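Local atomic coordinates of malonyl coenzyme A-acyl carrier protein transacylase (Helicobacter pylori, PDB entry 2H1Y), a protein that probably transfers the malonyl group from malonyl-CoA to the holo form of acyl carrier protein, releasing CoA. Residues H127-G130 with K131-E135; P212-E215 with P216-F219; E312-E315 with F316-Y320. One frame throughout, in Å; residues are numbered along the deposited sequence.

Contact 1 (H127-G130 with K131-E135)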
loop_
_atom_site.group_PDB
_atom_site.type_symbol
_atom_site.label_atom_id
_atom_site.label_comp_id
_atom_site.label_asym_id
_atom_site.label_seq_id
_atom_site.Cartn_x
_atom_site.Cartn_y
_atom_site.Cartn_z
ATOM N N HIS A 127 7.988 -6.166 7.652
ATOM C CA HIS A 127 7.843 -7.542 8.109
ATOM C C HIS A 127 7.145 -7.570 9.466
ATOM O O HIS A 127 6.274 -8.408 9.718
ATOM C CB HIS A 127 9.208 -8.214 8.180
ATOM C CG HIS A 127 9.202 -9.553 8.859
ATOM N ND1 HIS A 127 9.295 -9.697 10.227
ATOM C CD2 HIS A 127 9.134 -10.808 8.357
ATOM C CE1 HIS A 127 9.272 -10.980 10.540
ATOM N NE2 HIS A 127 9.174 -11.678 9.424
ATOM N N GLN A 128 7.497 -6.621 10.325
ATOM C CA GLN A 128 6.929 -6.548 11.662
ATOM C C GLN A 128 5.449 -6.145 11.619
ATOM O O GLN A 128 4.606 -6.761 12.292
ATOM C CB GLN A 128 7.787 -5.606 12.524
ATOM C CG GLN A 128 7.906 -5.919 14.042
ATOM C CD GLN A 128 8.085 -7.389 14.429
ATOM O OE1 GLN A 128 7.391 -7.876 15.317
ATOM N NE2 GLN A 128 9.018 -8.085 13.792
ATOM N N ARG A 129 5.126 -5.146 10.797
ATOM C CA ARG A 129 3.748 -4.681 10.628
ATOM C C ARG A 129 2.845 -5.837 10.229
ATOM O O ARG A 129 1.736 -5.971 10.739
ATOM C CB ARG A 129 3.696 -3.582 9.567
ATOM C CG ARG A 129 2.348 -2.847 9.400
ATOM C CD ARG A 129 2.476 -1.896 8.207
ATOM N NE ARG A 129 1.284 -1.120 7.876
ATOM C CZ ARG A 129 0.330 -1.496 7.020
ATOM N NH1 ARG A 129 0.383 -2.674 6.396
ATOM N NH2 ARG A 129 -0.692 -0.672 6.780
ATOM N N GLY A 130 3.333 -6.684 9.323
ATOM C CA GLY A 130 2.583 -7.869 8.906
ATOM C C GLY A 130 2.451 -8.893 10.019
ATOM O O GLY A 130 1.394 -9.518 10.186
ATOM N N LYS A 131 3.530 -9.063 10.781
ATOM C CA LYS A 131 3.570 -10.050 11.848
ATOM C C LYS A 131 2.605 -9.638 12.945
ATOM O O LYS A 131 1.818 -10.461 13.447
ATOM C CB LYS A 131 4.986 -10.148 12.398
ATOM C CG LYS A 131 5.295 -11.437 13.083
ATOM C CD LYS A 131 6.766 -11.505 13.505
ATOM C CE LYS A 131 7.154 -12.946 13.854
ATOM N NZ LYS A 131 6.092 -13.612 14.685
ATOM N N MET A 132 2.640 -8.353 13.288
ATOM C CA MET A 132 1.773 -7.826 14.335
ATOM C C MET A 132 0.290 -7.812 13.945
ATOM O O MET A 132 -0.587 -8.033 14.778
ATOM C CB MET A 132 2.248 -6.455 14.782
ATOM C CG MET A 132 3.621 -6.468 15.414
ATOM S SD MET A 132 4.160 -4.794 15.769
ATOM C CE MET A 132 5.764 -5.075 16.536
ATOM N N MET A 133 0.018 -7.580 12.670
ATOM C CA MET A 133 -1.352 -7.695 12.160
ATOM C C MET A 133 -1.855 -9.141 12.266
ATOM O O MET A 133 -3.019 -9.380 12.619
ATOM C CB MET A 133 -1.462 -7.165 10.720
ATOM C CG MET A 133 -1.528 -5.640 10.615
ATOM S SD MET A 133 -1.545 -4.936 8.938
ATOM C CE MET A 133 -2.851 -5.905 8.167
ATOM N N GLN A 134 -0.976 -10.102 11.987
ATOM C CA GLN A 134 -1.347 -11.511 12.073
ATOM C C GLN A 134 -1.546 -11.942 13.512
ATOM O O GLN A 134 -2.513 -12.627 13.825
ATOM C CB GLN A 134 -0.312 -12.405 11.390
ATOM C CG GLN A 134 -0.129 -12.099 9.912
ATOM C CD GLN A 134 0.642 -13.191 9.176
ATOM O OE1 GLN A 134 0.037 -14.139 8.642
ATOM N NE2 GLN A 134 1.981 -13.058 9.129
ATOM N N GLU A 135 -0.630 -11.531 14.379
ATOM C CA GLU A 135 -0.714 -11.856 15.802
ATOM C C GLU A 135 -1.953 -11.246 16.443
ATOM O O GLU A 135 -2.678 -11.935 17.167
ATOM C CB GLU A 135 0.525 -11.375 16.537
ATOM C CG GLU A 135 1.827 -12.102 16.150
ATOM C CD GLU A 135 3.074 -11.383 16.673
ATOM O OE1 GLU A 135 2.952 -10.322 17.346
ATOM O OE2 GLU A 135 4.183 -11.884 16.401
#

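Contact 2 (P212-E215 with P216-F219)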
loop_
_atom_site.group_PDB
_atom_site.type_symbol
_atom_site.label_atom_id
_atom_site.label_comp_id
_atom_site.label_asym_id
_atom_site.label_seq_id
_atom_site.Cartn_x
_atom_site.Cartn_y
_atom_site.Cartn_z
ATOM N N PRO A 212 -10.665 -1.628 14.854
ATOM C CA PRO A 212 -10.225 -1.896 16.235
ATOM C C PRO A 212 -9.412 -3.177 16.465
ATOM O O PRO A 212 -8.637 -3.233 17.433
ATOM C CB PRO A 212 -11.541 -1.948 17.003
ATOM C CG PRO A 212 -12.388 -0.954 16.276
ATOM C CD PRO A 212 -12.084 -1.224 14.821
ATOM N N PHE A 213 -9.561 -4.182 15.593
ATOM C CA PHE A 213 -8.801 -5.449 15.720
ATOM C C PHE A 213 -7.319 -5.195 15.768
ATOM O O PHE A 213 -6.554 -6.062 16.172
ATOM C CB PHE A 213 -9.079 -6.399 14.558
ATOM C CG PHE A 213 -10.343 -7.220 14.707
ATOM C CD1 PHE A 213 -10.514 -8.377 13.953
ATOM C CD2 PHE A 213 -11.356 -6.846 15.588
ATOM C CE1 PHE A 213 -11.669 -9.133 14.053
ATOM C CE2 PHE A 213 -12.519 -7.605 15.701
ATOM C CZ PHE A 213 -12.675 -8.748 14.929
ATOM N N LEU A 214 -6.915 -4.008 15.350
ATOM C CA LEU A 214 -5.511 -3.665 15.334
ATOM C C LEU A 214 -5.079 -2.884 16.563
ATOM O O LEU A 214 -3.889 -2.787 16.835
ATOM C CB LEU A 214 -5.151 -2.939 14.042
ATOM C CG LEU A 214 -4.341 -3.816 13.086
ATOM C CD1 LEU A 214 -4.891 -5.214 12.996
ATOM C CD2 LEU A 214 -4.247 -3.205 11.691
ATOM N N GLU A 215 -6.052 -2.361 17.311
ATOM C CA GLU A 215 -5.797 -1.615 18.561
ATOM C C GLU A 215 -4.638 -2.194 19.368
ATOM O O GLU A 215 -3.707 -1.459 19.706
ATOM C CB GLU A 215 -7.051 -1.545 19.449
ATOM C CG GLU A 215 -7.463 -0.127 19.891
ATOM C CD GLU A 215 -6.425 0.578 20.773
ATOM O OE1 GLU A 215 -6.197 0.143 21.929
ATOM O OE2 GLU A 215 -5.852 1.591 20.311
ATOM N N PRO A 216 -4.673 -3.516 19.668
ATOM C CA PRO A 216 -3.573 -4.065 20.471
ATOM C C PRO A 216 -2.195 -3.604 20.023
ATOM O O PRO A 216 -1.394 -3.244 20.866
ATOM C CB PRO A 216 -3.720 -5.577 20.280
ATOM C CG PRO A 216 -5.180 -5.779 20.094
ATOM C CD PRO A 216 -5.667 -4.560 19.333
ATOM N N MET A 217 -1.936 -3.586 18.716
ATOM C CA MET A 217 -0.585 -3.402 18.174
ATOM C C MET A 217 -0.121 -1.949 18.074
ATOM O O MET A 217 1.075 -1.717 17.784
ATOM C CB MET A 217 -0.431 -4.097 16.797
ATOM C CG MET A 217 -0.967 -3.293 15.575
ATOM S SD MET A 217 -0.718 -4.069 13.937
ATOM C CE MET A 217 0.944 -3.540 13.526
ATOM N N ILE A 218 -1.032 -0.981 18.287
ATOM C CA ILE A 218 -0.686 0.444 18.055
ATOM C C ILE A 218 0.549 0.890 18.839
ATOM O O ILE A 218 1.455 1.500 18.274
ATOM C CB ILE A 218 -1.874 1.483 18.219
ATOM C CG1 ILE A 218 -2.422 1.536 19.651
ATOM C CG2 ILE A 218 -2.976 1.207 17.209
ATOM C CD1 ILE A 218 -2.912 2.950 20.110
ATOM N N PHE A 219 0.614 0.547 20.123
ATOM C CA PHE A 219 1.789 0.938 20.877
ATOM C C PHE A 219 3.117 0.303 20.420
ATOM O O PHE A 219 4.091 1.031 20.216
ATOM C CB PHE A 219 1.635 0.874 22.401
ATOM C CG PHE A 219 2.655 1.708 23.071
ATOM C CD1 PHE A 219 2.416 3.070 23.272
ATOM C CD2 PHE A 219 3.927 1.185 23.353
ATOM C CE1 PHE A 219 3.404 3.890 23.817
ATOM C CE2 PHE A 219 4.920 1.980 23.889
ATOM C CZ PHE A 219 4.668 3.344 24.120
#

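Contact 3 (E312-E315 with F316-Y320)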
loop_
_atom_site.group_PDB
_atom_site.type_symbol
_atom_site.label_atom_id
_atom_site.label_comp_id
_atom_site.label_asym_id
_atom_site.label_seq_id
_atom_site.Cartn_x
_atom_site.Cartn_y
_atom_site.Cartn_z
ATOM N N GLU A 312 9.091 3.138 -19.966
ATOM C CA GLU A 312 8.029 4.045 -20.333
ATOM C C GLU A 312 7.989 5.294 -19.457
ATOM O O GLU A 312 7.736 6.388 -19.952
ATOM C CB GLU A 312 6.689 3.339 -20.336
ATOM C CG GLU A 312 5.634 4.188 -20.981
ATOM C CD GLU A 312 4.278 3.573 -20.873
ATOM O OE1 GLU A 312 3.302 4.356 -20.770
ATOM O OE2 GLU A 312 4.205 2.316 -20.898
ATOM N N ALA A 313 8.230 5.128 -18.161
ATOM C CA ALA A 313 8.356 6.258 -17.230
ATOM C C ALA A 313 9.494 7.198 -17.618
ATOM O O ALA A 313 9.299 8.406 -17.688
ATOM C CB ALA A 313 8.551 5.755 -15.814
ATOM N N ILE A 314 10.673 6.635 -17.882
ATOM C CA ILE A 314 11.835 7.414 -18.320
ATOM C C ILE A 314 11.543 8.251 -19.566
ATOM O O ILE A 314 11.907 9.416 -19.608
ATOM C CB ILE A 314 13.076 6.535 -18.617
ATOM C CG1 ILE A 314 13.476 5.713 -17.394
ATOM C CG2 ILE A 314 14.240 7.404 -19.039
ATOM C CD1 ILE A 314 14.488 4.587 -17.700
ATOM N N GLU A 315 10.901 7.662 -20.575
ATOM C CA GLU A 315 10.562 8.405 -21.809
ATOM C C GLU A 315 9.704 9.595 -21.479
ATOM O O GLU A 315 9.835 10.641 -22.093
ATOM C CB GLU A 315 9.780 7.548 -22.802
ATOM C CG GLU A 315 10.472 6.287 -23.242
ATOM C CD GLU A 315 9.648 5.495 -24.257
ATOM O OE1 GLU A 315 9.280 4.320 -23.953
ATOM O OE2 GLU A 315 9.376 6.061 -25.350
ATOM N N PHE A 316 8.801 9.430 -20.522
ATOM C CA PHE A 316 7.879 10.503 -20.225
ATOM C C PHE A 316 8.635 11.701 -19.663
ATOM O O PHE A 316 8.393 12.847 -20.070
ATOM C CB PHE A 316 6.783 10.070 -19.257
ATOM C CG PHE A 316 5.941 11.210 -18.799
ATOM C CD1 PHE A 316 4.808 11.573 -19.500
ATOM C CD2 PHE A 316 6.317 11.969 -17.702
ATOM C CE1 PHE A 316 4.048 12.653 -19.098
ATOM C CE2 PHE A 316 5.554 13.053 -17.302
ATOM C CZ PHE A 316 4.420 13.392 -18.005
ATOM N N LEU A 317 9.542 11.418 -18.727
ATOM C CA LEU A 317 10.377 12.444 -18.121
ATOM C C LEU A 317 11.289 13.123 -19.141
ATOM O O LEU A 317 11.423 14.337 -19.102
ATOM C CB LEU A 317 11.200 11.872 -16.964
ATOM C CG LEU A 317 10.513 11.289 -15.722
ATOM C CD1 LEU A 317 11.569 10.804 -14.755
ATOM C CD2 LEU A 317 9.565 12.266 -15.035
ATOM N N GLU A 318 11.897 12.354 -20.051
ATOM C CA GLU A 318 12.742 12.934 -21.109
ATOM C C GLU A 318 11.951 13.926 -21.954
ATOM O O GLU A 318 12.459 14.985 -22.323
ATOM C CB GLU A 318 13.350 11.873 -22.047
ATOM C CG GLU A 318 14.181 10.779 -21.382
ATOM C CD GLU A 318 15.675 11.107 -21.242
ATOM O OE1 GLU A 318 16.048 12.305 -21.126
ATOM O OE2 GLU A 318 16.474 10.129 -21.224
ATOM N N GLU A 319 10.709 13.583 -22.271
ATOM C CA GLU A 319 9.891 14.485 -23.065
ATOM C C GLU A 319 9.248 15.639 -22.295
ATOM O O GLU A 319 9.397 16.800 -22.696
ATOM C CB GLU A 319 8.834 13.720 -23.841
ATOM C CG GLU A 319 8.206 14.566 -24.919
ATOM C CD GLU A 319 7.210 13.791 -25.734
ATOM O OE1 GLU A 319 7.267 12.536 -25.673
ATOM O OE2 GLU A 319 6.380 14.441 -26.423
ATOM N N TYR A 320 8.537 15.339 -21.206
ATOM C CA TYR A 320 7.716 16.367 -20.546
ATOM C C TYR A 320 8.336 16.978 -19.290
ATOM O O TYR A 320 7.721 17.843 -18.647
ATOM C CB TYR A 320 6.324 15.815 -20.260
ATOM C CG TYR A 320 5.676 15.230 -21.490
ATOM C CD1 TYR A 320 5.879 13.901 -21.835
ATOM C CD2 TYR A 320 4.873 16.013 -22.319
ATOM C CE1 TYR A 320 5.298 13.364 -22.956
ATOM C CE2 TYR A 320 4.285 15.478 -23.452
ATOM C CZ TYR A 320 4.505 14.155 -23.764
ATOM O OH TYR A 320 3.931 13.609 -24.887
#

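Contact 1 (H127-G130 with K131-E135)
His127 and Lys131 lie one helical turn apart, and their side chains run alongside each other from the helix surface. The imidazole of His127 meets the aliphatic part of the lysine, with CE1 3.9 Å from Lys131 CD. Behind them, Lys131 N donates to His127 O at 3.0 Å. The lysine chain then bends at its last torsion, chi4 -44°, and carries NZ to Glu135. There it forms a salt bridge, Lys131 NZ to Glu135 OE2 at 3.1 Å, met nearly along the C-O axis of the carboxylate.

Gln128 is next. Gln128 CG lies 3.4 Å from the methyl CE of Met132, and a bend at chi2 (42°) brings OE1 to the same methyl. The backbone bond of this pair, Met132 N to Gln128 O, is 2.7 Å. Arg129 runs extended alongside Met133, whose SD sits over one face of the guanidinium, 3.9 Å from Arg129 NH1. The polar end of the arginine is held by Gln73, Ser104 and Gln259. Gly130 O accepts from Gln134 N at 3.0 Å.

The turn belongs to helix 119-137, and its faces differ. On one, lysine and glutamate pair through charge beside His127. On the other, a buried guanidinium has a thioether over its face and three hydrogen-bond partners from elsewhere in the chain. These bonds probably fix its rotation and compensate for burial of its charge.

Contact 2 (P212-E215 with P216-F219)
A short 3-10 segment, 212-214, leads here into helix 218-228, with a proline at the junction. Leu214 and Met217 make the apolar side of the turn. Their side chains run alongside each other in the same direction, and Leu214 CG is 3.7 Å from Met217 SD. A first torsion of 82° sets CG of the methionine between its own backbone N and carbonyl carbon, and the extended second torsion carries SD on to Leu214.

Two backbone bonds close the turn, both from a residue to the one three earlier. Met217 N gives its hydrogen to Leu214 O at 2.8 Å. Ile218 N reaches Glu215 O at 3.1 Å. The same spacing holds just before, where Glu215 N bonds to Pro212 O at 2.7 Å. Pro216 has no N-H to continue the series. Its ring carbon CD instead packs 3.6 Å from Phe213 O.

On the other side of the turn, the chain of Glu215 bends at chi2 (-63°) and brings its carboxylate against Ile218. OE2 lies close to both CG1 and CD1 of the isoleucine, a meeting of a polar oxygen with aliphatic carbons.

The segment comes after strand 199-202 and lies against helix 119-137. Leu214 packs on Met133, and Met217 on Met132 and Met133. Phe213 is buried farther along, against Cys137 of the same helix and the loop residues Lys140, Val181 and Ala208.

Contact 3 (E312-E315 with F316-Y320)
Ile314 and Glu318 are neighbours one turn apart, their side chains leaving the helix in a common direction. Ile314 CG2 has both CG and OE2 of Glu318 at 4.1 Å, a loose contact. Glu318 folds back through its second torsion, chi2 -90°, which brings the carboxylate oxygen to this methyl. The backbone joins the pair as well: Glu318 N donates to Ile314 O at 3.0 Å.

Around this pair the helix bonds run on. Leu317 N meets Ala313 O at 3.2 Å. Phe316 N bonds to Glu312 O at 3.3 Å and makes a second, weak bond to Ala313 O. Glu319 N reaches Glu315 O at 3.1 Å. Farther on, Tyr320 CB rests over the outer part of one face of the Phe316 ring, 3.8 Å from its plane. In turn, Glu319 CG lies over a face of the Tyr320 ring.

The outer shell positions the apolar side. Ala313, Ile314 and Leu317 pack on Leu87 of helix 69-90. Phe316 and Leu317 reach Phe281 of strand 279-283.

The chemistry of this last helix, 307-320, is that of an amphipathic surface element. Ala313, Ile314, Phe316 and Leu317 turn toward the fold, Ala313 being buried, while Glu312, Glu315, Glu318 and Glu319 are exposed. These four acidic groups probably make this surface negative. Glu315 and Glu319 hold their carboxylates apart, with Glu315 OE2 6.8 Å from Glu319 OE1, so any repulsion between them is probably modest.

In the fold
Along the chain the three contacts come in series, all of them local turns. Contacts 1 and 2 are neighbours in space, with centres 11 Å apart. They meet mainly through apolar side chains, and Met217 CE also lies 3.8 Å from Arg129 O. Helix 119-137 thus packs on the turn that leads into helix 218-228. Contact 3 stands apart, on the opposite side of the chain's centre. Its centre is about 38 Å from that of contact 1 and 42 Å from that of contact 2. Helix 69-90 touches both contact 1 and contact 3, so one long helix spans the two regions of this single-chain protein.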